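Local coordinates for protein exopolygalacturonase (Yersinia enterocolitica, PDB 2UVF) that probably hydrolyses the pectin backbone from chain ends, as a family 28 exopolygalacturonase that binds digalacturonic acid, at residues A[491-503]-A[537-551]. Sequence-based numbering, arbitrary orientation.
Sequences AKQVMVMTLDYAD and PSIEIKGDTANKAWH
Met-497 is bonded to the neighbouring strand on both sides of its peptide: its N donates to Glu-540 O, and its O accepts from Lys-542 N at 2.9 Å. Strands 495-500 and 539-542 thus lie side by side and run parallel, their short axes 14° apart. Met-495 pairs with Ile-539, Val-496 with Glu-540, Met-497 with Ile-541 and Thr-498 with Lys-542. The backbone ladder ends with Leu-499 N to Lys-542 O at 2.7 Å. At the corner of the chain, Ser-538 O accepts from both Val-494 N and Met-495 N.

Among side-chain hydrogen bonds, the amide of Gln-493 acts as a bridge. Its NE2 gives one hydrogen to Glu-540 OE1 (2.6 Å) and one to a lone pair of Pro-537 O (2.9 Å). Both acceptors lie near the amide plane, whereas the Glu-540 carboxylate is turned 69° from it and is met on its anti side. Glu-540 reaches the amide with CG anti to the backbone N (chi1 178°) and an extended chain. His-551 NE2 donates to Lys-542 O at 2.9 Å, from above the carbonyl plane; this carbonyl thus holds two donors and ties the returning chain to the ladder.

The apolar contacts lie on the face of Met-495, Met-497, Ile-539 and Ile-541. Met-497 SD runs beside Ile-541 CG1 (4.1 Å), and Met-495 CE meets Ile-539 CG2. Further along, Leu-499 CB packs obliquely against His-551 CE1 (3.4 Å), and Leu-499 CD2 touches Ala-549 CB. Tyr-501 CB rests on Asp-544, in the turn that a G1 beta bulge closes.

The pair joins successive coils of the right-handed parallel beta-helix of this family. Strand 463-470 flanks 495-500, and strand 568-573 flanks 539-542. Phe-519, Phe-522 and Leu-524 of strand 518-532 pack against the two methionines inside the coil.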
ATOM      1  N   ALA A 491       3.691  16.279   6.509  1.00 28.00           N
ATOM      2  CA  ALA A 491       4.846  16.593   7.365  1.00 29.24           C
ATOM      3  C   ALA A 491       6.054  17.079   6.573  1.00 30.18           C
ATOM      4  O   ALA A 491       6.914  17.760   7.131  1.00 30.95           O
ATOM      5  CB  ALA A 491       5.221  15.405   8.272  1.00 29.40           C
ATOM      6  N   LYS A 492       6.127  16.756   5.279  1.00 31.34           N
ATOM      7  CA  LYS A 492       7.275  17.207   4.483  1.00 32.91           C
ATOM      8  C   LYS A 492       6.899  17.921   3.193  1.00 33.50           C
ATOM      9  O   LYS A 492       7.053  19.140   3.083  1.00 34.29           O
ATOM     10  CB  LYS A 492       8.235  16.053   4.150  1.00 32.34           C
ATOM     11  CG  LYS A 492       8.877  15.328   5.316  1.00 33.20           C
ATOM     12  CD  LYS A 492       9.957  14.368   4.742  1.00 34.02           C
ATOM     13  CE  LYS A 492      10.576  13.452   5.806  1.00 37.32           C
ATOM     14  NZ  LYS A 492      10.790  14.100   7.143  1.00 38.29           N
ATOM     15  N   GLN A 493       6.433  17.157   2.211  1.00 33.93           N
ATOM     16  CA  GLN A 493       6.230  17.676   0.868  1.00 34.40           C
ATOM     17  C   GLN A 493       5.001  17.097   0.208  1.00 33.89           C
ATOM     18  O   GLN A 493       4.544  16.032   0.591  1.00 34.41           O
ATOM     19  CB  GLN A 493       7.440  17.323   0.030  1.00 34.72           C
ATOM     20  CG  GLN A 493       8.750  17.780   0.657  1.00 37.13           C
ATOM     21  CD  GLN A 493       9.922  17.256  -0.098  1.00 37.33           C
ATOM     22  OE1 GLN A 493      10.336  16.118   0.092  1.00 39.38           O
ATOM     23  NE2 GLN A 493      10.452  18.069  -0.976  1.00 37.19           N
ATOM     24  N   VAL A 494       4.488  17.797  -0.798  1.00 33.83           N
ATOM     25  CA  VAL A 494       3.342  17.357  -1.586  1.00 33.88           C
ATOM     26  C   VAL A 494       3.740  16.283  -2.614  1.00 34.75           C
ATOM     27  O   VAL A 494       3.137  15.206  -2.676  1.00 34.38           O
ATOM     28  CB  VAL A 494       2.665  18.567  -2.304  1.00 33.61           C
ATOM     29  CG1 VAL A 494       1.559  18.113  -3.204  1.00 32.69           C
ATOM     30  CG2 VAL A 494       2.166  19.618  -1.294  1.00 32.78           C
ATOM     31  N   MET A 495       4.729  16.605  -3.439  1.00 36.18           N
ATOM     32  CA  MET A 495       5.244  15.672  -4.427  1.00 38.25           C
ATOM     33  C   MET A 495       6.760  15.802  -4.518  1.00 39.02           C
ATOM     34  O   MET A 495       7.300  16.906  -4.484  1.00 39.15           O
ATOM     35  CB  MET A 495       4.584  15.881  -5.797  1.00 38.06           C
ATOM     36  CG  MET A 495       5.066  14.925  -6.876  1.00 38.38           C
ATOM     37  SD  MET A 495       4.146  15.027  -8.416  1.00 41.00           S
ATOM     38  CE  MET A 495       4.784  16.557  -9.120  1.00 42.07           C
ATOM     39  N   VAL A 496       7.435  14.661  -4.600  1.00 40.61           N
ATOM     40  CA  VAL A 496       8.875  14.623  -4.893  1.00 42.32           C
ATOM     41  C   VAL A 496       9.169  13.627  -6.014  1.00 43.32           C
ATOM     42  O   VAL A 496       8.536  12.579  -6.125  1.00 43.25           O
ATOM     43  CB  VAL A 496       9.753  14.297  -3.655  1.00 42.06           C
ATOM     44  CG1 VAL A 496      11.211  14.638  -3.930  1.00 41.67           C
ATOM     45  CG2 VAL A 496       9.288  15.065  -2.455  1.00 42.80           C
ATOM     46  N   MET A 497      10.106  14.014  -6.870  1.00 45.33           N
ATOM     47  CA  MET A 497      10.622  13.195  -7.949  1.00 46.80           C
ATOM     48  C   MET A 497      12.126  13.456  -7.963  1.00 48.85           C
ATOM     49  O   MET A 497      12.580  14.430  -8.564  1.00 48.97           O
ATOM     50  CB  MET A 497      10.019  13.622  -9.281  1.00 46.41           C
ATOM     51  CG  MET A 497       8.503  13.641  -9.345  1.00 46.27           C
ATOM     52  SD  MET A 497       7.932  14.005 -11.021  1.00 46.07           S
ATOM     53  CE  MET A 497       8.452  12.557 -11.913  1.00 44.29           C
ATOM     54  N   THR A 498      12.894  12.626  -7.264  1.00 51.33           N
ATOM     55  CA  THR A 498      14.351  12.765  -7.262  1.00 53.94           C
ATOM     56  C   THR A 498      15.004  11.674  -8.088  1.00 55.94           C
ATOM     57  O   THR A 498      14.528  10.537  -8.110  1.00 55.73           O
ATOM     58  CB  THR A 498      14.960  12.798  -5.848  1.00 53.45           C
ATOM     59  OG1 THR A 498      14.233  11.921  -4.978  1.00 54.78           O
ATOM     60  CG2 THR A 498      14.908  14.200  -5.288  1.00 54.00           C
ATOM     61  N   LEU A 499      16.076  12.055  -8.788  1.00 59.15           N
ATOM     62  CA  LEU A 499      16.863  11.159  -9.647  1.00 62.35           C
ATOM     63  C   LEU A 499      18.338  11.458  -9.400  1.00 64.58           C
ATOM     64  O   LEU A 499      18.866  12.483  -9.855  1.00 65.07           O
ATOM     65  CB  LEU A 499      16.520  11.384 -11.122  1.00 62.05           C
ATOM     66  CG  LEU A 499      16.432  10.212 -12.103  1.00 62.96           C
ATOM     67  CD1 LEU A 499      15.984  10.726 -13.467  1.00 63.13           C
ATOM     68  CD2 LEU A 499      17.737   9.427 -12.221  1.00 63.08           C
ATOM     69  N   ASP A 500      19.003  10.567  -8.670  1.00 67.36           N
ATOM     70  CA  ASP A 500      20.370  10.829  -8.227  1.00 70.25           C
ATOM     71  C   ASP A 500      21.445  10.019  -9.020  1.00 71.85           C
ATOM     72  O   ASP A 500      21.762   8.876  -8.663  1.00 72.03           O
ATOM     73  CB  ASP A 500      20.481  10.635  -6.690  1.00 70.12           C
ATOM     74  CG  ASP A 500      19.292  11.258  -5.902  1.00 70.88           C
ATOM     75  OD1 ASP A 500      18.136  11.189  -6.374  1.00 70.72           O
ATOM     76  OD2 ASP A 500      19.507  11.803  -4.789  1.00 70.99           O
ATOM     77  N   TYR A 501      21.974  10.631 -10.101  1.00 73.89           N
ATOM     78  CA  TYR A 501      23.038  10.070 -10.979  1.00 75.64           C
ATOM     79  C   TYR A 501      24.382   9.831 -10.324  1.00 77.04           C
ATOM     80  O   TYR A 501      24.899  10.709  -9.657  1.00 77.35           O
ATOM     81  CB  TYR A 501      23.284  10.940 -12.225  1.00 75.85           C
ATOM     82  CG  TYR A 501      24.575  10.607 -13.032  1.00 76.34           C
ATOM     83  CD1 TYR A 501      24.603   9.564 -13.938  1.00 76.76           C
ATOM     84  CD2 TYR A 501      25.734  11.350 -12.898  1.00 76.56           C
ATOM     85  CE1 TYR A 501      25.731   9.253 -14.651  1.00 76.75           C
ATOM     86  CE2 TYR A 501      26.862  11.049 -13.621  1.00 76.67           C
ATOM     87  CZ  TYR A 501      26.852   9.994 -14.503  1.00 76.54           C
ATOM     88  OH  TYR A 501      27.963   9.679 -15.243  1.00 76.07           O
ATOM     89  N   ALA A 502      24.972   8.662 -10.558  1.00 20.00           N
ATOM     90  CA  ALA A 502      26.068   8.165  -9.717  1.00 20.00           C
ATOM     91  C   ALA A 502      27.451   8.346 -10.325  1.00 20.00           C
ATOM     92  O   ALA A 502      27.816   9.421 -10.782  1.00 20.00           O
ATOM     93  CB  ALA A 502      25.864   6.737  -9.392  1.00 20.00           C
ATOM     94  N   ASP A 503      28.212   7.259 -10.322  1.00 82.21           N
ATOM     95  CA  ASP A 503      27.804   6.080 -11.055  1.00 83.28           C
ATOM     96  C   ASP A 503      28.805   4.956 -10.806  1.00 83.76           C
ATOM     97  O   ASP A 503      28.442   3.858 -10.453  1.00 83.98           O
ATOM     98  CB  ASP A 503      27.706   6.428 -12.555  1.00 83.43           C
ATOM     99  CG  ASP A 503      26.425   5.911 -13.209  1.00 83.97           C
ATOM    100  OD1 ASP A 503      26.149   4.689 -13.106  1.00 84.45           O
ATOM    101  OD2 ASP A 503      25.731   6.722 -13.863  1.00 83.79           O
ATOM    102  N   PRO A 537      10.918  21.806  -0.290  1.00 43.29           N
ATOM    103  CA  PRO A 537       9.978  22.401  -1.223  1.00 42.58           C
ATOM    104  C   PRO A 537       8.675  21.620  -1.300  1.00 41.96           C
ATOM    105  O   PRO A 537       8.700  20.398  -1.229  1.00 42.16           O
ATOM    106  CB  PRO A 537      10.727  22.329  -2.557  1.00 42.63           C
ATOM    107  CG  PRO A 537      12.186  22.200  -2.174  1.00 42.83           C
ATOM    108  CD  PRO A 537      12.142  21.343  -0.977  1.00 43.35           C
ATOM    109  N   SER A 538       7.558  22.330  -1.455  1.00 40.89           N
ATOM    110  CA  SER A 538       6.244  21.694  -1.571  1.00 40.83           C
ATOM    111  C   SER A 538       6.188  20.721  -2.743  1.00 40.58           C
ATOM    112  O   SER A 538       5.739  19.589  -2.589  1.00 41.30           O
ATOM    113  CB  SER A 538       5.115  22.745  -1.668  1.00 40.74           C
ATOM    114  OG  SER A 538       5.268  23.621  -2.778  1.00 38.99           O
ATOM    115  N   ILE A 539       6.620  21.178  -3.913  1.00 40.29           N
ATOM    116  CA  ILE A 539       6.785  20.334  -5.083  1.00 39.87           C
ATOM    117  C   ILE A 539       8.293  20.362  -5.380  1.00 40.92           C
ATOM    118  O   ILE A 539       8.900  21.434  -5.475  1.00 40.94           O
ATOM    119  CB  ILE A 539       5.915  20.805  -6.289  1.00 39.82           C
ATOM    120  CG1 ILE A 539       4.419  20.757  -5.934  1.00 39.12           C
ATOM    121  CG2 ILE A 539       6.192  19.947  -7.526  1.00 39.64           C
ATOM    122  CD1 ILE A 539       3.442  21.222  -7.054  1.00 38.18           C
ATOM    123  N   GLU A 540       8.908  19.186  -5.446  1.00 41.58           N
ATOM    124  CA  GLU A 540      10.339  19.109  -5.616  1.00 42.76           C
ATOM    125  C   GLU A 540      10.731  18.054  -6.612  1.00 43.56           C
ATOM    126  O   GLU A 540      10.561  16.858  -6.386  1.00 43.54           O
ATOM    127  CB  GLU A 540      11.069  18.881  -4.295  1.00 42.95           C
ATOM    128  CG  GLU A 540      12.567  18.762  -4.484  1.00 44.36           C
ATOM    129  CD  GLU A 540      13.313  18.537  -3.203  1.00 47.56           C
ATOM    130  OE1 GLU A 540      12.717  17.971  -2.264  1.00 47.38           O
ATOM    131  OE2 GLU A 540      14.504  18.930  -3.136  1.00 49.96           O
ATOM    132  N   ILE A 541      11.268  18.536  -7.723  1.00 44.89           N
ATOM    133  CA  ILE A 541      11.725  17.713  -8.825  1.00 46.17           C
ATOM    134  C   ILE A 541      13.228  17.988  -8.930  1.00 47.77           C
ATOM    135  O   ILE A 541      13.653  19.145  -8.927  1.00 47.75           O
ATOM    136  CB  ILE A 541      10.931  18.072 -10.123  1.00 45.95           C
ATOM    137  CG1 ILE A 541       9.444  17.676  -9.963  1.00 45.29           C
ATOM    138  CG2 ILE A 541      11.535  17.412 -11.341  1.00 45.47           C
ATOM    139  CD1 ILE A 541       8.457  18.473 -10.794  1.00 42.86           C
ATOM    140  N   LYS A 542      14.031  16.923  -8.948  1.00 50.07           N
ATOM    141  CA  LYS A 542      15.488  17.035  -9.124  1.00 52.12           C
ATOM    142  C   LYS A 542      16.081  15.807  -9.825  1.00 53.50           C
ATOM    143  O   LYS A 542      15.853  14.667  -9.410  1.00 53.08           O
ATOM    144  CB  LYS A 542      16.203  17.243  -7.786  1.00 52.23           C
ATOM    145  CG  LYS A 542      17.536  17.978  -7.932  1.00 53.34           C
ATOM    146  CD  LYS A 542      18.650  17.424  -7.039  1.00 54.49           C
ATOM    147  CE  LYS A 542      19.987  18.114  -7.333  1.00 54.70           C
ATOM    148  NZ  LYS A 542      20.424  18.037  -8.778  1.00 55.77           N
ATOM    149  N   GLY A 543      16.848  16.050 -10.881  1.00 55.39           N
ATOM    150  CA  GLY A 543      17.531  14.981 -11.596  1.00 58.07           C
ATOM    151  C   GLY A 543      19.033  15.159 -11.522  1.00 60.02           C
ATOM    152  O   GLY A 543      19.590  15.371 -10.440  1.00 60.11           O
ATOM    153  N   ASP A 544      19.677  15.059 -12.686  1.00 62.08           N
ATOM    154  CA  ASP A 544      21.088  15.424 -12.875  1.00 63.98           C
ATOM    155  C   ASP A 544      21.306  15.728 -14.363  1.00 64.74           C
ATOM    156  O   ASP A 544      21.793  14.867 -15.103  1.00 64.91           O
ATOM    157  CB  ASP A 544      22.018  14.291 -12.414  1.00 64.06           C
ATOM    158  CG  ASP A 544      23.370  14.802 -11.920  1.00 66.18           C
ATOM    159  OD1 ASP A 544      23.772  15.930 -12.297  1.00 66.96           O
ATOM    160  OD2 ASP A 544      24.033  14.070 -11.146  1.00 68.12           O
ATOM    161  N   THR A 545      20.916  16.934 -14.799  1.00 65.78           N
ATOM    162  CA  THR A 545      20.923  17.295 -16.238  1.00 66.44           C
ATOM    163  C   THR A 545      22.348  17.384 -16.816  1.00 66.93           C
ATOM    164  O   THR A 545      22.565  17.080 -17.999  1.00 67.17           O
ATOM    165  CB  THR A 545      20.030  18.557 -16.572  1.00 66.49           C
ATOM    166  OG1 THR A 545      18.678  18.142 -16.839  1.00 66.27           O
ATOM    167  CG2 THR A 545      20.543  19.332 -17.798  1.00 66.44           C
ATOM    168  N   ALA A 546      23.312  17.767 -15.972  1.00 67.22           N
ATOM    169  CA  ALA A 546      24.730  17.660 -16.317  1.00 67.44           C
ATOM    170  C   ALA A 546      25.014  16.274 -16.912  1.00 67.46           C
ATOM    171  O   ALA A 546      25.703  16.150 -17.931  1.00 67.72           O
ATOM    172  CB  ALA A 546      25.613  17.909 -15.082  1.00 67.61           C
ATOM    173  N   ASN A 547      24.436  15.249 -16.284  1.00 66.91           N
ATOM    174  CA  ASN A 547      24.668  13.860 -16.655  1.00 66.40           C
ATOM    175  C   ASN A 547      23.484  13.220 -17.398  1.00 65.87           C
ATOM    176  O   ASN A 547      23.216  12.015 -17.274  1.00 65.66           O
ATOM    177  CB  ASN A 547      25.063  13.075 -15.404  1.00 66.57           C
ATOM    178  CG  ASN A 547      26.183  13.758 -14.623  1.00 67.23           C
ATOM    179  OD1 ASN A 547      26.022  14.097 -13.448  1.00 67.35           O
ATOM    180  ND2 ASN A 547      27.320  13.984 -15.288  1.00 68.18           N
ATOM    181  N   LYS A 548      22.799  14.056 -18.182  1.00 65.14           N
ATOM    182  CA  LYS A 548      21.656  13.675 -19.033  1.00 64.56           C
ATOM    183  C   LYS A 548      20.441  13.099 -18.289  1.00 63.50           C
ATOM    184  O   LYS A 548      19.446  12.722 -18.923  1.00 63.73           O
ATOM    185  CB  LYS A 548      22.079  12.754 -20.205  1.00 64.90           C
ATOM    186  CG  LYS A 548      22.856  13.444 -21.342  1.00 65.66           C
ATOM    187  CD  LYS A 548      22.625  12.732 -22.683  1.00 67.03           C
ATOM    188  CE  LYS A 548      23.713  13.055 -23.700  1.00 68.17           C
ATOM    189  NZ  LYS A 548      25.041  12.451 -23.339  1.00 68.30           N
ATOM    190  N   ALA A 549      20.517  13.051 -16.960  1.00 62.21           N
ATOM    191  CA  ALA A 549      19.410  12.566 -16.124  1.00 60.79           C
ATOM    192  C   ALA A 549      18.374  13.663 -15.854  1.00 59.75           C
ATOM    193  O   ALA A 549      18.539  14.483 -14.939  1.00 59.56           O
ATOM    194  CB  ALA A 549      19.936  11.972 -14.808  1.00 60.70           C
ATOM    195  N   TRP A 550      17.324  13.688 -16.671  1.00 58.16           N
ATOM    196  CA  TRP A 550      16.201  14.588 -16.435  1.00 56.94           C
ATOM    197  C   TRP A 550      14.840  13.888 -16.471  1.00 55.52           C
ATOM    198  O   TRP A 550      14.680  12.821 -17.074  1.00 54.85           O
ATOM    199  CB  TRP A 550      16.230  15.825 -17.362  1.00 57.57           C
ATOM    200  CG  TRP A 550      16.338  15.520 -18.835  1.00 58.43           C
ATOM    201  CD1 TRP A 550      15.339  15.072 -19.668  1.00 59.12           C
ATOM    202  CD2 TRP A 550      17.511  15.652 -19.650  1.00 58.90           C
ATOM    203  NE1 TRP A 550      15.828  14.904 -20.949  1.00 59.04           N
ATOM    204  CE2 TRP A 550      17.154  15.255 -20.968  1.00 58.99           C
ATOM    205  CE3 TRP A 550      18.836  16.051 -19.392  1.00 58.65           C
ATOM    206  CZ2 TRP A 550      18.074  15.256 -22.029  1.00 58.54           C
ATOM    207  CZ3 TRP A 550      19.752  16.054 -20.447  1.00 59.00           C
ATOM    208  CH2 TRP A 550      19.362  15.655 -21.752  1.00 58.93           C
ATOM    209  N   HIS A 551      13.879  14.515 -15.796  1.00 53.96           N
ATOM    210  CA  HIS A 551      12.484  14.100 -15.797  1.00 52.50           C
ATOM    211  C   HIS A 551      11.770  14.856 -16.896  1.00 51.20           C
ATOM    212  O   HIS A 551      12.145  15.975 -17.238  1.00 51.12           O
ATOM    213  CB  HIS A 551      11.814  14.426 -14.451  1.00 52.63           C
ATOM    214  CG  HIS A 551      12.665  14.114 -13.257  1.00 52.74           C
ATOM    215  ND1 HIS A 551      12.686  12.871 -12.663  1.00 53.12           N
ATOM    216  CD2 HIS A 551      13.536  14.879 -12.559  1.00 51.90           C
ATOM    217  CE1 HIS A 551      13.523  12.887 -11.642  1.00 52.58           C
ATOM    218  NE2 HIS A 551      14.052  14.094 -11.557  1.00 52.02           N
TER